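Local coordinates for protein DraIII (Deinococcus radiophilus, PDB 4L0K) that cleaves double-stranded DNA at a specific sequence as a type II restriction endonuclease, probably through a His-Me finger nuclease fold, at residues P36-V39 / S40-K43; P46-A49 / A50-R54; A79-D82 / D83-L87; I116-A119 / R120-W124. All coordinates share one frame; numbering follows the deposited sequence.

Contact 1. Residues P36-V39 / S40-K43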
ATOM      1  N   PRO A  36      -3.185  20.917 -25.878  1.00 40.53           N
ATOM      2  CA  PRO A  36      -3.925  20.751 -27.140  1.00 35.91           C
ATOM      3  C   PRO A  36      -4.276  19.290 -27.441  1.00 41.42           C
ATOM      4  O   PRO A  36      -5.411  18.982 -27.821  1.00 46.17           O
ATOM      5  CB  PRO A  36      -2.954  21.298 -28.195  1.00 35.82           C
ATOM      6  CG  PRO A  36      -1.592  21.246 -27.551  1.00 36.32           C
ATOM      7  CD  PRO A  36      -1.849  21.508 -26.098  1.00 37.95           C
ATOM      8  N   PHE A  37      -3.310  18.403 -27.227  1.00 43.38           N
ATOM      9  CA  PHE A  37      -3.487  16.957 -27.402  1.00 32.28           C
ATOM     10  C   PHE A  37      -4.559  16.330 -26.502  1.00 31.97           C
ATOM     11  O   PHE A  37      -4.914  15.168 -26.678  1.00 39.11           O
ATOM     12  CB  PHE A  37      -2.144  16.245 -27.208  1.00 30.55           C
ATOM     13  CG  PHE A  37      -1.465  16.581 -25.907  1.00 37.78           C
ATOM     14  CD1 PHE A  37      -0.735  17.755 -25.768  1.00 36.50           C
ATOM     15  CD2 PHE A  37      -1.565  15.727 -24.815  1.00 31.91           C
ATOM     16  CE1 PHE A  37      -0.121  18.073 -24.571  1.00 34.45           C
ATOM     17  CE2 PHE A  37      -0.952  16.046 -23.616  1.00 28.17           C
ATOM     18  CZ  PHE A  37      -0.226  17.213 -23.498  1.00 29.32           C
ATOM     19  N   LEU A  38      -5.078  17.092 -25.541  1.00 40.63           N
ATOM     20  CA  LEU A  38      -6.166  16.600 -24.699  1.00 36.79           C
ATOM     21  C   LEU A  38      -7.556  17.133 -25.068  1.00 47.37           C
ATOM     22  O   LEU A  38      -8.564  16.680 -24.496  1.00 50.86           O
ATOM     23  CB  LEU A  38      -5.873  16.854 -23.222  1.00 34.67           C
ATOM     24  CG  LEU A  38      -4.953  15.798 -22.589  1.00 34.34           C
ATOM     25  CD1 LEU A  38      -4.469  16.248 -21.242  1.00 22.65           C
ATOM     26  CD2 LEU A  38      -5.679  14.470 -22.488  1.00 29.63           C
ATOM     27  N   VAL A  39      -7.625  18.050 -26.038  1.00 37.80           N
ATOM     28  CA  VAL A  39      -8.910  18.690 -26.337  1.00 31.55           C
ATOM     29  C   VAL A  39     -10.011  17.664 -26.645  1.00 29.88           C
ATOM     30  O   VAL A  39     -11.018  17.596 -25.940  1.00 39.88           O
ATOM     31  CB  VAL A  39      -8.805  19.787 -27.449  1.00 41.10           C
ATOM     32  CG1 VAL A  39     -10.187  20.256 -27.869  1.00 39.78           C
ATOM     33  CG2 VAL A  39      -7.978  20.971 -26.958  1.00 33.73           C
ATOM     34  N   SER A  40      -9.792  16.833 -27.655  1.00 31.89           N
ATOM     35  CA  SER A  40     -10.748  15.773 -27.984  1.00 35.76           C
ATOM     36  C   SER A  40     -11.059  14.882 -26.785  1.00 34.39           C
ATOM     37  O   SER A  40     -12.233  14.564 -26.532  1.00 34.33           O
ATOM     38  CB  SER A  40     -10.247  14.923 -29.146  1.00 42.92           C
ATOM     39  OG  SER A  40     -10.041  15.721 -30.297  1.00 49.37           O
ATOM     40  N   LEU A  41     -10.031  14.510 -26.022  1.00 27.66           N
ATOM     41  CA  LEU A  41     -10.287  13.614 -24.900  1.00 34.18           C
ATOM     42  C   LEU A  41     -11.185  14.315 -23.870  1.00 31.99           C
ATOM     43  O   LEU A  41     -12.122  13.699 -23.337  1.00 26.67           O
ATOM     44  CB  LEU A  41      -8.991  13.084 -24.272  1.00 33.46           C
ATOM     45  CG  LEU A  41      -9.173  11.827 -23.407  1.00 34.87           C
ATOM     46  CD1 LEU A  41      -9.745  10.685 -24.248  1.00 35.84           C
ATOM     47  CD2 LEU A  41      -7.861  11.425 -22.787  1.00 26.82           C
ATOM     48  N   SER A  42     -10.937  15.615 -23.656  1.00 28.69           N
ATOM     49  CA  SER A  42     -11.774  16.424 -22.759  1.00 31.33           C
ATOM     50  C   SER A  42     -13.206  16.469 -23.260  1.00 31.92           C
ATOM     51  O   SER A  42     -14.159  16.536 -22.485  1.00 43.66           O
ATOM     52  CB  SER A  42     -11.262  17.863 -22.665  1.00 33.50           C
ATOM     53  OG  SER A  42     -10.268  18.000 -21.673  1.00 45.49           O
ATOM     54  N   LYS A  43     -13.355  16.437 -24.572  1.00 29.67           N
ATOM     55  CA  LYS A  43     -14.683  16.462 -25.147  1.00 35.30           C
ATOM     56  C   LYS A  43     -15.356  15.099 -24.937  1.00 38.13           C
ATOM     57  O   LYS A  43     -16.546  15.050 -24.625  1.00 31.98           O
ATOM     58  CB  LYS A  43     -14.618  16.858 -26.631  1.00 34.91           C
ATOM     59  CG  LYS A  43     -15.955  17.091 -27.276  1.00 45.34           C
ATOM     60  CD  LYS A  43     -15.989  16.504 -28.680  1.00 58.48           C
ATOM     61  CE  LYS A  43     -14.850  17.016 -29.539  1.00 56.77           C
ATOM     62  NZ  LYS A  43     -14.370  15.955 -30.459  1.00 46.97           N
TER
HETATM   63  O   HOH W   1      -6.749  16.953 -29.022  1.00 39.48           O
HETATM   64  O   HOH W   2      -7.377  14.376 -27.266  1.00 32.90           O
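Helix 39-44 starts here, with L38 and V39 offering their carbonyls to the residues four further on. S42 N donates to L38 O at 2.7 Å, with an N-H...O angle of 163°. One step later K43 N reaches V39 O at 2.9 Å. Amides at the very start of a helix have no preceding turn to bond to, and here water helps: a molecule that donates to F37 O accepts from L41 N at 2.9 Å. A second water bridges P36 O and S40 N, weakly on the serine side. On the side of the leucines, methyl CD2 of L38 lies 3.8 Å from CD2 of L41 and 4.0 Å from L41 CB, so the two share one apolar flank of the turn. L41 carries its CG anti to the backbone N (chi1 -162°), and its CD2 is the methyl that meets L38. On another side S40 OG bonds to D136. The leucine flank is the one that faces the rest of the fold: L41 rests on I48 and I52 of helix 46-57, while L38 fits between V53 of that helix and T123 of helix 112-126.

Contact 2. Residues P46-A49 / A50-R54; sequences PRIA and AKIVR
Four successive backbone bonds tie P46-A49 to A50-R54: A50 N to P46 O, K51 N to R47 O, I52 N to I48 O and V53 N to A49 O, the last at 3.0 Å with an N-H...O angle of 176°. All four are i to i+4 bonds, so this is regular alpha helix from its first residues, with proline placed at the start, where its missing N-H costs nothing. Around R47 O the side chain of K51 folds into an arc. Its CG stands 3.4 Å from R47 O, and a bend at chi3 (-105°) turns CE back to 3.7 Å from the same oxygen. With a further bend at chi4 (-85°), K51 NZ ends 4.2 Å from R47 CB, alongside the root of the arginine. The two charged ends do not touch: R47 NE and K51 NZ are 5.6 Å apart, the arginine running on away from the helix, and the lysine also has E171 beside it. The I48-I52 pair is buried and apolar. I52 CD1 reaches back toward the preceding turn and meets I48 CG2 at 4.0 Å, the two isoleucines crossing at a slant. Separately, V53 CG2 lies beside the carbonyl oxygen A49 O at 3.7 Å. Several elements hem this helix in: helix 39-44 covers the side of the isoleucines, with A49 against S42, I48 also packs on I166 and F169, and I52 continues onto L122 and T123 of helix 112-126.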
ATOM      1  N   PRO A  46     -14.268  13.580 -19.991  1.00 34.37           N
ATOM      2  CA  PRO A  46     -13.778  14.680 -19.150  1.00 33.20           C
ATOM      3  C   PRO A  46     -12.926  14.194 -17.975  1.00 23.96           C
ATOM      4  O   PRO A  46     -11.824  14.700 -17.770  1.00 27.78           O
ATOM      5  CB  PRO A  46     -15.067  15.364 -18.664  1.00 26.37           C
ATOM      6  CG  PRO A  46     -16.072  15.072 -19.748  1.00 26.92           C
ATOM      7  CD  PRO A  46     -15.717  13.674 -20.254  1.00 33.71           C
ATOM      8  N   ARG A  47     -13.416  13.226 -17.213  1.00 30.87           N
ATOM      9  CA  ARG A  47     -12.642  12.763 -16.054  1.00 30.24           C
ATOM     10  C   ARG A  47     -11.333  12.065 -16.421  1.00 29.80           C
ATOM     11  O   ARG A  47     -10.368  12.125 -15.666  1.00 34.02           O
ATOM     12  CB  ARG A  47     -13.482  11.929 -15.093  1.00 25.88           C
ATOM     13  CG  ARG A  47     -14.407  12.814 -14.247  1.00 37.64           C
ATOM     14  CD  ARG A  47     -15.459  12.019 -13.474  1.00 38.59           C
ATOM     15  NE  ARG A  47     -16.173  12.883 -12.540  1.00 38.02           N
ATOM     16  CZ  ARG A  47     -17.404  12.660 -12.085  1.00 39.45           C
ATOM     17  NH1 ARG A  47     -18.077  11.590 -12.485  1.00 39.62           N
ATOM     18  NH2 ARG A  47     -17.966  13.515 -11.230  1.00 38.34           N
ATOM     19  N   ILE A  48     -11.267  11.439 -17.588  1.00 34.45           N
ATOM     20  CA  ILE A  48     -10.007  10.805 -17.962  1.00 31.65           C
ATOM     21  C   ILE A  48      -8.991  11.887 -18.316  1.00 33.92           C
ATOM     22  O   ILE A  48      -7.853  11.838 -17.848  1.00 35.48           O
ATOM     23  CB  ILE A  48     -10.142   9.769 -19.103  1.00 29.76           C
ATOM     24  CG1 ILE A  48     -11.002   8.591 -18.647  1.00 28.85           C
ATOM     25  CG2 ILE A  48      -8.755   9.235 -19.532  1.00 23.36           C
ATOM     26  CD1 ILE A  48     -11.164   7.532 -19.735  1.00 22.30           C
ATOM     27  N   ALA A  49      -9.407  12.866 -19.120  1.00 26.52           N
ATOM     28  CA  ALA A  49      -8.531  14.003 -19.442  1.00 28.86           C
ATOM     29  C   ALA A  49      -8.035  14.688 -18.170  1.00 28.08           C
ATOM     30  O   ALA A  49      -6.825  14.946 -18.020  1.00 29.93           O
ATOM     31  CB  ALA A  49      -9.253  15.013 -20.330  1.00 28.48           C
ATOM     32  N   ALA A  50      -8.962  14.954 -17.245  1.00 23.24           N
ATOM     33  CA  ALA A  50      -8.598  15.649 -16.000  1.00 30.72           C
ATOM     34  C   ALA A  50      -7.670  14.804 -15.133  1.00 28.56           C
ATOM     35  O   ALA A  50      -6.751  15.330 -14.515  1.00 31.13           O
ATOM     36  CB  ALA A  50      -9.834  16.085 -15.211  1.00 19.80           C
ATOM     37  N   LYS A  51      -7.904  13.495 -15.094  1.00 23.73           N
ATOM     38  CA  LYS A  51      -7.023  12.616 -14.329  1.00 40.74           C
ATOM     39  C   LYS A  51      -5.620  12.552 -14.936  1.00 35.50           C
ATOM     40  O   LYS A  51      -4.633  12.532 -14.211  1.00 32.82           O
ATOM     41  CB  LYS A  51      -7.619  11.214 -14.142  1.00 47.02           C
ATOM     42  CG  LYS A  51      -8.546  11.100 -12.923  1.00 56.55           C
ATOM     43  CD  LYS A  51      -9.026   9.667 -12.686  1.00 57.13           C
ATOM     44  CE  LYS A  51     -10.477   9.466 -13.109  1.00 59.72           C
ATOM     45  NZ  LYS A  51     -11.429   9.868 -12.034  1.00 62.35           N
ATOM     46  N   ILE A  52      -5.533  12.530 -16.263  1.00 30.93           N
ATOM     47  CA  ILE A  52      -4.226  12.615 -16.931  1.00 36.39           C
ATOM     48  C   ILE A  52      -3.488  13.918 -16.555  1.00 36.50           C
ATOM     49  O   ILE A  52      -2.341  13.875 -16.092  1.00 30.56           O
ATOM     50  CB  ILE A  52      -4.341  12.468 -18.471  1.00 30.75           C
ATOM     51  CG1 ILE A  52      -4.589  11.002 -18.820  1.00 29.41           C
ATOM     52  CG2 ILE A  52      -3.074  12.989 -19.162  1.00 30.45           C
ATOM     53  CD1 ILE A  52      -5.083  10.766 -20.232  1.00 29.32           C
ATOM     54  N   VAL A  53      -4.145  15.064 -16.727  1.00 25.52           N
ATOM     55  CA  VAL A  53      -3.527  16.319 -16.272  1.00 36.13           C
ATOM     56  C   VAL A  53      -3.077  16.270 -14.798  1.00 29.58           C
ATOM     57  O   VAL A  53      -1.916  16.527 -14.504  1.00 27.85           O
ATOM     58  CB  VAL A  53      -4.421  17.568 -16.526  1.00 36.91           C
ATOM     59  CG1 VAL A  53      -3.849  18.795 -15.810  1.00 32.93           C
ATOM     60  CG2 VAL A  53      -4.542  17.829 -18.009  1.00 27.90           C
ATOM     61  N   ARG A  54      -3.978  15.904 -13.890  1.00 27.74           N
ATOM     62  CA  ARG A  54      -3.638  15.799 -12.455  1.00 23.86           C
ATOM     63  C   ARG A  54      -2.447  14.876 -12.151  1.00 31.08           C
ATOM     64  O   ARG A  54      -1.519  15.268 -11.445  1.00 30.02           O
ATOM     65  CB  ARG A  54      -4.865  15.368 -11.646  1.00 25.72           C
ATOM     66  CG  ARG A  54      -4.617  15.142 -10.153  1.00 36.11           C
ATOM     67  CD  ARG A  54      -4.645  13.648  -9.801  1.00 45.89           C
ATOM     68  NE  ARG A  54      -5.998  13.179  -9.527  1.00 46.45           N
ATOM     69  CZ  ARG A  54      -6.419  11.919  -9.658  1.00 49.64           C
ATOM     70  NH1 ARG A  54      -5.610  10.947 -10.086  1.00 41.26           N
ATOM     71  NH2 ARG A  54      -7.679  11.638  -9.367  1.00 50.68           N
TER

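Contact 3. Residues A79-D82 / D83-L87; sequences AILD and DDILL
D82 OD1 takes two amide hydrogens from the start of helix 83-89. I85 N donates to it at 3.1 Å with an N-H...O angle of 156°, coming from above the carboxylate plane, 47° out of it; D84 N lies nearer D82 OD1, at 2.6 Å, but its poor angle makes that bond weak. The carboxylate gets there because CG of D82 sits between its backbone N and carbonyl carbon (chi1 75°), folding the side chain back over the first turn. The backbone helps as well: L86 N bonds to D82 O at 3.1 Å. OD1 of D82 also comes within 3.4 Å of OD2 of D84, a like-charge approach that the amide hydrogens of the helix start probably offset in part. Beside it, I85 CD1 lies 3.6 Å from D82 OD2, and I85 CG2 meets L81 CD1 at 4.1 Å, the two side chains crossing at about a right angle. A serine in place of I85 would probably leave L81 CD1 without its methyl neighbour, and so freer to turn, and take away the apolar cover beside D82 OD2. D83 looks elsewhere, in salt bridges with R102 and R106. With L81 CB against L86 CD2 at 3.9 Å, just outside the capped turn, the whole is an N-cap reinforced by a hydrophobic staple between the residue before the cap and the fourth residue of the helix.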
ATOM      1  N   ALA A  79       6.675  21.814  -6.251  1.00 35.60           N
ATOM      2  CA  ALA A  79       7.284  20.979  -5.209  1.00 35.35           C
ATOM      3  C   ALA A  79       8.792  20.801  -5.409  1.00 34.29           C
ATOM      4  O   ALA A  79       9.476  20.275  -4.536  1.00 33.75           O
ATOM      5  CB  ALA A  79       6.603  19.624  -5.154  1.00 27.25           C
ATOM      6  N   ILE A  80       9.295  21.253  -6.557  1.00 29.44           N
ATOM      7  CA  ILE A  80      10.724  21.234  -6.862  1.00 35.97           C
ATOM      8  C   ILE A  80      11.433  22.538  -6.459  1.00 41.36           C
ATOM      9  O   ILE A  80      12.654  22.568  -6.328  1.00 42.88           O
ATOM     10  CB  ILE A  80      10.952  20.972  -8.370  1.00 38.52           C
ATOM     11  CG1 ILE A  80      12.327  20.348  -8.629  1.00 41.47           C
ATOM     12  CG2 ILE A  80      10.722  22.245  -9.184  1.00 37.23           C
ATOM     13  CD1 ILE A  80      12.567  19.993 -10.084  1.00 45.68           C
ATOM     14  N   LEU A  81      10.666  23.606  -6.255  1.00 48.13           N
ATOM     15  CA  LEU A  81      11.241  24.910  -5.901  1.00 41.23           C
ATOM     16  C   LEU A  81      11.780  24.935  -4.470  1.00 36.67           C
ATOM     17  O   LEU A  81      11.234  24.276  -3.575  1.00 38.75           O
ATOM     18  CB  LEU A  81      10.206  26.010  -6.115  1.00 34.15           C
ATOM     19  CG  LEU A  81       9.690  26.069  -7.556  1.00 36.11           C
ATOM     20  CD1 LEU A  81       8.493  27.006  -7.696  1.00 35.22           C
ATOM     21  CD2 LEU A  81      10.793  26.478  -8.522  1.00 34.20           C
ATOM     22  N   ASP A  82      12.870  25.674  -4.260  1.00 36.22           N
ATOM     23  CA  ASP A  82      13.506  25.750  -2.936  1.00 45.07           C
ATOM     24  C   ASP A  82      12.631  26.508  -1.935  1.00 40.06           C
ATOM     25  O   ASP A  82      11.779  27.302  -2.344  1.00 30.94           O
ATOM     26  CB  ASP A  82      14.903  26.388  -3.012  1.00 45.17           C
ATOM     27  CG  ASP A  82      14.855  27.894  -3.196  1.00 49.52           C
ATOM     28  OD1 ASP A  82      14.425  28.602  -2.255  1.00 47.68           O
ATOM     29  OD2 ASP A  82      15.269  28.375  -4.275  1.00 52.36           O
ATOM     30  N   ASP A  83      12.857  26.259  -0.641  1.00 36.45           N
ATOM     31  CA  ASP A  83      12.114  26.907   0.447  1.00 40.82           C
ATOM     32  C   ASP A  83      11.965  28.447   0.345  1.00 53.26           C
ATOM     33  O   ASP A  83      10.903  28.980   0.666  1.00 58.50           O
ATOM     34  CB  ASP A  83      12.718  26.541   1.808  1.00 45.02           C
ATOM     35  CG  ASP A  83      12.604  25.058   2.126  1.00 47.50           C
ATOM     36  OD1 ASP A  83      13.249  24.599   3.095  1.00 44.30           O
ATOM     37  OD2 ASP A  83      11.875  24.343   1.407  1.00 52.98           O
ATOM     38  N   ASP A  84      13.003  29.159  -0.103  1.00 45.43           N
ATOM     39  CA  ASP A  84      12.940  30.629  -0.155  1.00 40.97           C
ATOM     40  C   ASP A  84      11.925  31.089  -1.187  1.00 47.98           C
ATOM     41  O   ASP A  84      11.189  32.055  -0.960  1.00 51.35           O
ATOM     42  CB  ASP A  84      14.300  31.260  -0.487  1.00 30.34           C
ATOM     43  CG  ASP A  84      15.441  30.679   0.332  1.00 41.89           C
ATOM     44  OD1 ASP A  84      15.265  30.537   1.561  1.00 49.88           O
ATOM     45  OD2 ASP A  84      16.507  30.352  -0.257  1.00 44.03           O
ATOM     46  N   ILE A  85      11.906  30.406  -2.332  1.00 46.19           N
ATOM     47  CA  ILE A  85      10.965  30.736  -3.400  1.00 50.74           C
ATOM     48  C   ILE A  85       9.529  30.340  -3.029  1.00 47.01           C
ATOM     49  O   ILE A  85       8.570  31.046  -3.361  1.00 46.10           O
ATOM     50  CB  ILE A  85      11.397  30.110  -4.750  1.00 56.85           C
ATOM     51  CG1 ILE A  85      12.616  30.856  -5.298  1.00 51.98           C
ATOM     52  CG2 ILE A  85      10.246  30.131  -5.764  1.00 55.40           C
ATOM     53  CD1 ILE A  85      13.210  30.247  -6.538  1.00 52.16           C
ATOM     54  N   LEU A  86       9.387  29.217  -2.331  1.00 41.47           N
ATOM     55  CA  LEU A  86       8.080  28.802  -1.835  1.00 47.44           C
ATOM     56  C   LEU A  86       7.518  29.855  -0.865  1.00 57.32           C
ATOM     57  O   LEU A  86       6.392  30.334  -1.041  1.00 52.38           O
ATOM     58  CB  LEU A  86       8.150  27.415  -1.173  1.00 38.42           C
ATOM     59  CG  LEU A  86       8.436  26.234  -2.113  1.00 41.64           C
ATOM     60  CD1 LEU A  86       8.411  24.934  -1.379  1.00 37.27           C
ATOM     61  CD2 LEU A  86       7.472  26.197  -3.283  1.00 40.12           C
ATOM     62  N   LEU A  87       8.316  30.220   0.138  1.00 57.44           N
ATOM     63  CA  LEU A  87       7.907  31.210   1.125  1.00 58.80           C
ATOM     64  C   LEU A  87       7.612  32.581   0.512  1.00 64.06           C
ATOM     65  O   LEU A  87       6.607  33.214   0.836  1.00 67.69           O
ATOM     66  CB  LEU A  87       8.966  31.365   2.216  1.00 52.98           C
ATOM     67  CG  LEU A  87       8.622  32.512   3.171  1.00 55.96           C
ATOM     68  CD1 LEU A  87       7.413  32.136   4.008  1.00 57.93           C
ATOM     69  CD2 LEU A  87       9.801  32.923   4.055  1.00 56.41           C
TER

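Contact 4. Residues I116-A119 / R120-W124; sequences IDVA and RKLTW
V118 and L122 form the tight, apolar side of this turn of helix 112-126: they lie side by side, pointing the same way, with CG1 of V118 3.7 Å from CD2 of L122. Both rest on V194 of strand 194-198. Next to them, A119 O is gripped twice by T123, whose OG1 donates at 2.8 Å and whose N donates at 3.0 Å from the other face of the carbonyl plane. The threonine hydroxyl can do this because OG1 turns anti to its own carbonyl carbon (chi1 -49°), back along the helix. The side around partly exposed D117 is wetter. R120 NH2 meets D117 OD1 at 2.7 Å in a salt bridge that lies in the guanidinium plane, although the two flat groups are tilted 50° apart. A water bridges the pair, donating to D117 OD1 and accepting from R120 NE at 3.0 Å. Over one guanidinium face lies I116 CG2, 3.9 Å from R120 NH2, while NH1 of R120 bonds to Q23 and Y142, and F146 makes a cation-pi contact. A methionine at R120 would probably leave D117 without its countercharge and Q23 and Y142 without their common donor. Each guanidinium nitrogen of R120 thus has a polar partner, while D117 supplies the countercharge, so the buried group probably stays charged.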
ATOM      1  N   ILE A 116       4.668  17.983 -18.417  1.00 36.65           N
ATOM      2  CA  ILE A 116       3.955  18.037 -19.698  1.00 38.60           C
ATOM      3  C   ILE A 116       4.235  16.792 -20.565  1.00 40.24           C
ATOM      4  O   ILE A 116       3.311  16.217 -21.154  1.00 46.09           O
ATOM      5  CB  ILE A 116       4.230  19.358 -20.495  1.00 38.07           C
ATOM      6  CG1 ILE A 116       4.055  20.593 -19.604  1.00 28.59           C
ATOM      7  CG2 ILE A 116       3.348  19.443 -21.735  1.00 36.16           C
ATOM      8  CD1 ILE A 116       2.738  20.668 -18.896  1.00 30.23           C
ATOM      9  N   ASP A 117       5.499  16.377 -20.632  1.00 35.51           N
ATOM     10  CA  ASP A 117       5.896  15.128 -21.307  1.00 38.47           C
ATOM     11  C   ASP A 117       5.073  13.911 -20.852  1.00 36.23           C
ATOM     12  O   ASP A 117       4.511  13.186 -21.683  1.00 31.54           O
ATOM     13  CB  ASP A 117       7.382  14.827 -21.082  1.00 44.80           C
ATOM     14  CG  ASP A 117       8.291  15.747 -21.860  1.00 62.86           C
ATOM     15  OD1 ASP A 117       7.802  16.389 -22.816  1.00 70.45           O
ATOM     16  OD2 ASP A 117       9.496  15.824 -21.525  1.00 68.63           O
ATOM     17  N   VAL A 118       5.020  13.710 -19.533  1.00 29.28           N
ATOM     18  CA  VAL A 118       4.208  12.670 -18.904  1.00 27.69           C
ATOM     19  C   VAL A 118       2.739  12.758 -19.337  1.00 35.51           C
ATOM     20  O   VAL A 118       2.149  11.740 -19.737  1.00 33.49           O
ATOM     21  CB  VAL A 118       4.323  12.731 -17.353  1.00 30.30           C
ATOM     22  CG1 VAL A 118       3.166  11.983 -16.673  1.00 23.37           C
ATOM     23  CG2 VAL A 118       5.703  12.206 -16.883  1.00 23.96           C
ATOM     24  N   ALA A 119       2.153  13.961 -19.264  1.00 31.26           N
ATOM     25  CA  ALA A 119       0.800  14.167 -19.799  1.00 31.10           C
ATOM     26  C   ALA A 119       0.661  13.669 -21.257  1.00 32.37           C
ATOM     27  O   ALA A 119      -0.334  13.006 -21.623  1.00 30.61           O
ATOM     28  CB  ALA A 119       0.391  15.633 -19.688  1.00 25.85           C
ATOM     29  N   ARG A 120       1.662  13.976 -22.081  1.00 26.30           N
ATOM     30  CA  ARG A 120       1.589  13.571 -23.489  1.00 38.04           C
ATOM     31  C   ARG A 120       1.630  12.040 -23.637  1.00 32.88           C
ATOM     32  O   ARG A 120       0.872  11.446 -24.413  1.00 30.41           O
ATOM     33  CB  ARG A 120       2.713  14.217 -24.301  1.00 35.68           C
ATOM     34  CG  ARG A 120       2.297  15.417 -25.146  1.00 37.76           C
ATOM     35  CD  ARG A 120       3.473  15.908 -25.999  1.00 38.95           C
ATOM     36  NE  ARG A 120       4.601  16.310 -25.163  1.00 36.38           N
ATOM     37  CZ  ARG A 120       4.948  17.572 -24.932  1.00 40.74           C
ATOM     38  NH1 ARG A 120       4.262  18.569 -25.488  1.00 38.70           N
ATOM     39  NH2 ARG A 120       5.982  17.841 -24.149  1.00 36.44           N
ATOM     40  N   LYS A 121       2.505  11.413 -22.859  1.00 30.77           N
ATOM     41  CA  LYS A 121       2.701   9.972 -22.919  1.00 30.49           C
ATOM     42  C   LYS A 121       1.427   9.256 -22.543  1.00 29.29           C
ATOM     43  O   LYS A 121       0.990   8.342 -23.224  1.00 32.67           O
ATOM     44  CB  LYS A 121       3.812   9.552 -21.963  1.00 30.84           C
ATOM     45  CG  LYS A 121       3.989   8.048 -21.874  1.00 39.84           C
ATOM     46  CD  LYS A 121       4.422   7.439 -23.208  1.00 39.04           C
ATOM     47  CE  LYS A 121       4.601   5.937 -23.077  1.00 39.79           C
ATOM     48  NZ  LYS A 121       5.607   5.584 -22.028  1.00 44.74           N
ATOM     49  N   LEU A 122       0.840   9.699 -21.441  1.00 34.93           N
ATOM     50  CA  LEU A 122      -0.363   9.108 -20.895  1.00 30.27           C
ATOM     51  C   LEU A 122      -1.555   9.270 -21.838  1.00 33.74           C
ATOM     52  O   LEU A 122      -2.399   8.369 -21.930  1.00 34.23           O
ATOM     53  CB  LEU A 122      -0.655   9.750 -19.536  1.00 27.42           C
ATOM     54  CG  LEU A 122      -0.309   8.968 -18.274  1.00 30.75           C
ATOM     55  CD1 LEU A 122       0.663   7.823 -18.525  1.00 31.84           C
ATOM     56  CD2 LEU A 122       0.213   9.893 -17.201  1.00 30.76           C
ATOM     57  N   THR A 123      -1.634  10.407 -22.535  1.00 26.22           N
ATOM     58  CA  THR A 123      -2.671  10.567 -23.565  1.00 28.94           C
ATOM     59  C   THR A 123      -2.469   9.578 -24.723  1.00 26.30           C
ATOM     60  O   THR A 123      -3.431   8.986 -25.278  1.00 28.68           O
ATOM     61  CB  THR A 123      -2.689  12.003 -24.141  1.00 27.54           C
ATOM     62  OG1 THR A 123      -2.696  12.949 -23.067  1.00 31.41           O
ATOM     63  CG2 THR A 123      -3.918  12.209 -25.015  1.00 28.09           C
ATOM     64  N   TRP A 124      -1.208   9.418 -25.099  1.00 26.93           N
ATOM     65  CA  TRP A 124      -0.853   8.488 -26.164  1.00 34.35           C
ATOM     66  C   TRP A 124      -1.244   7.045 -25.781  1.00 36.80           C
ATOM     67  O   TRP A 124      -1.808   6.306 -26.598  1.00 32.16           O
ATOM     68  CB  TRP A 124       0.641   8.612 -26.475  1.00 38.34           C
ATOM     69  CG  TRP A 124       1.168   7.685 -27.548  1.00 43.51           C
ATOM     70  CD1 TRP A 124       1.072   7.856 -28.905  1.00 42.83           C
ATOM     71  CD2 TRP A 124       1.912   6.472 -27.347  1.00 32.85           C
ATOM     72  NE1 TRP A 124       1.694   6.821 -29.555  1.00 40.40           N
ATOM     73  CE2 TRP A 124       2.219   5.958 -28.630  1.00 32.33           C
ATOM     74  CE3 TRP A 124       2.337   5.767 -26.210  1.00 27.11           C
ATOM     75  CZ2 TRP A 124       2.926   4.755 -28.810  1.00 30.32           C
ATOM     76  CZ3 TRP A 124       3.055   4.576 -26.385  1.00 26.61           C
ATOM     77  CH2 TRP A 124       3.342   4.085 -27.682  1.00 29.16           C
TER
HETATM   78  O   HOH W   3       6.879  14.525 -24.547  1.00 58.34           O

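Contacts 1, 2 and 4 form one cluster, their centres 10 to 12 Å apart. L41 CD2 of contact 1 touches I52 CD1 of contact 2 at 3.8 Å; L38 CD2 reaches T123 OG1 of contact 4 at 3.4 Å, and F37 CZ sits 3.5 Å from R120 CG. I52 CG2 closes the triangle, 3.7 Å from A119 O. Contact 3 stands apart, its centre about 25 Å from that of contact 4 and 32 Å from that of contact 1. Contact 4 also backs onto the hairpin of strands 179-183 and 194-198, which, with helix 199-205 following, is consistent with the beta-beta-alpha nuclease core of the His-Me finger clan.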